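Local coordinates for cytochrome P450 CYP260B1 (Sorangium cellulosum, PDB 5HIW), which belongs to the cytochrome P450 family of mainly helical haem proteins and carries a bound protoporphyrin IX containing iron, at residues A[98-102]-A[103-107]. Sequence-based numbering, arbitrary orientation.
Sequences RYEEA and TVTPV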
loop_
_atom_site.group_PDB
_atom_site.type_symbol
_atom_site.label_atom_id
_atom_site.label_comp_id
_atom_site.label_asym_id
_atom_site.label_seq_id
_atom_site.Cartn_x
_atom_site.Cartn_y
_atom_site.Cartn_z
ATOM N N ARG A 98 14.698 -8.424 12.273
ATOM C CA ARG A 98 15.261 -7.541 13.318
ATOM C C ARG A 98 14.235 -6.564 13.822
ATOM O O ARG A 98 14.104 -6.374 15.053
ATOM C CB ARG A 98 16.440 -6.724 12.773
ATOM C CG ARG A 98 17.020 -5.771 13.840
ATOM C CD ARG A 98 18.393 -5.236 13.361
ATOM N NE ARG A 98 19.177 -6.462 13.138
ATOM C CZ ARG A 98 20.360 -6.574 12.531
ATOM N NH1 ARG A 98 21.035 -5.492 12.097
ATOM N NH2 ARG A 98 20.876 -7.809 12.388
ATOM N N TYR A 99 13.575 -5.937 12.871
ATOM C CA TYR A 99 12.537 -4.907 13.205
ATOM C C TYR A 99 11.200 -5.446 13.593
ATOM O O TYR A 99 10.464 -4.812 14.380
ATOM C CB TYR A 99 12.523 -3.797 12.159
ATOM C CG TYR A 99 13.850 -3.080 12.286
ATOM C CD1 TYR A 99 14.154 -2.336 13.442
ATOM C CD2 TYR A 99 14.801 -3.169 11.289
ATOM C CE1 TYR A 99 15.401 -1.754 13.596
ATOM C CE2 TYR A 99 16.039 -2.636 11.441
ATOM C CZ TYR A 99 16.345 -1.911 12.597
ATOM O OH TYR A 99 17.596 -1.327 12.732
ATOM N N GLU A 100 10.926 -6.684 13.194
ATOM C CA GLU A 100 9.868 -7.393 13.868
ATOM C C GLU A 100 10.046 -7.421 15.355
ATOM O O GLU A 100 9.082 -7.141 16.143
ATOM C CB GLU A 100 9.692 -8.822 13.287
ATOM C CG GLU A 100 8.793 -9.742 14.124
ATOM C CD GLU A 100 8.281 -11.000 13.372
ATOM O OE1 GLU A 100 8.553 -11.163 12.194
ATOM O OE2 GLU A 100 7.555 -11.808 13.944
ATOM N N GLU A 101 11.244 -7.790 15.798
ATOM C CA GLU A 101 11.431 -7.959 17.218
ATOM C C GLU A 101 11.607 -6.607 17.909
ATOM O O GLU A 101 11.094 -6.366 18.996
ATOM C CB GLU A 101 12.657 -8.858 17.482
ATOM C CG GLU A 101 12.911 -9.122 18.959
ATOM C CD GLU A 101 13.711 -8.040 19.696
ATOM O OE1 GLU A 101 14.423 -7.211 19.076
ATOM O OE2 GLU A 101 13.625 -8.064 20.944
ATOM N N ALA A 102 12.386 -5.750 17.299
ATOM C CA ALA A 102 12.761 -4.472 17.969
ATOM C C ALA A 102 11.694 -3.414 17.847
ATOM O O ALA A 102 11.588 -2.556 18.729
ATOM C CB ALA A 102 14.059 -3.952 17.358
ATOM N N THR A 103 10.878 -3.426 16.794
ATOM C CA THR A 103 9.951 -2.310 16.578
ATOM C C THR A 103 8.506 -2.653 16.383
ATOM O O THR A 103 7.663 -2.113 17.045
ATOM C CB THR A 103 10.384 -1.471 15.360
ATOM O OG1 THR A 103 11.620 -0.791 15.645
ATOM C CG2 THR A 103 9.377 -0.454 15.009
ATOM N N VAL A 104 8.187 -3.528 15.445
ATOM C CA VAL A 104 6.771 -3.764 15.126
ATOM C C VAL A 104 6.038 -4.486 16.247
ATOM O O VAL A 104 4.944 -4.092 16.576
ATOM C CB VAL A 104 6.665 -4.439 13.752
ATOM C CG1 VAL A 104 5.200 -4.724 13.392
ATOM C CG2 VAL A 104 7.350 -3.616 12.668
ATOM N N THR A 105 6.624 -5.504 16.905
ATOM C CA THR A 105 5.949 -6.211 17.978
ATOM C C THR A 105 5.634 -5.287 19.162
ATOM O O THR A 105 4.502 -5.256 19.655
ATOM C CB THR A 105 6.696 -7.510 18.375
ATOM O OG1 THR A 105 6.774 -8.337 17.223
ATOM C CG2 THR A 105 5.996 -8.323 19.518
ATOM N N PRO A 106 6.635 -4.511 19.618
ATOM C CA PRO A 106 6.371 -3.576 20.701
ATOM C C PRO A 106 5.272 -2.590 20.366
ATOM O O PRO A 106 4.340 -2.414 21.195
ATOM C CB PRO A 106 7.695 -2.864 20.899
ATOM C CG PRO A 106 8.674 -3.818 20.486
ATOM C CD PRO A 106 8.059 -4.617 19.363
ATOM N N VAL A 107 5.297 -2.063 19.153
ATOM C CA VAL A 107 4.242 -1.117 18.722
ATOM C C VAL A 107 2.888 -1.797 18.687
ATOM O O VAL A 107 1.905 -1.296 19.212
ATOM C CB VAL A 107 4.485 -0.576 17.311
ATOM C CG1 VAL A 107 3.273 0.119 16.765
ATOM C CG2 VAL A 107 5.663 0.346 17.275
HETATM O O HOH W 1 11.724 0.514 18.107
#
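Thr105 reaches back along its own helix to the carbonyl of Glu100, a worked example of how a side-chain hydroxyl can share an acceptor with the backbone N-H of the same residue. Thr105 CB lies 3.3 Å from Glu100 O. One bond further, Thr105 OG1 sits beside the backbone N (chi1 -59°) and donates to Glu100 O at 2.8 Å, from above the carbonyl plane. Thr105 N donates to Glu100 O at 3.0 Å, with a smaller tilt from that plane, so two bonds from one residue grip a single acceptor. This i to i+5 spacing marks a wider, pi-type turn within helix 93-113 of the P450 fold, just ahead of a kink at Pro106, whose ring nitrogen carries no hydrogen to donate. CD of Pro106 packs 3.5 Å from Glu101 O, and its CG approaches Ala102 O. The preceding carbonyl, Tyr99 O, is forked as well, accepting from Thr103 N and, more straight on (N-H...O 167°), from Val104 N. Thr103 OG1 approaches the edge of the Tyr99 ring near its plane, 3.7 Å from Tyr99 CD1, and a water links this hydroxyl to Ala102 O. The Glu100 carboxylate forms a salt bridge with Arg349 on helix 341-358, where Val350 touches Thr105.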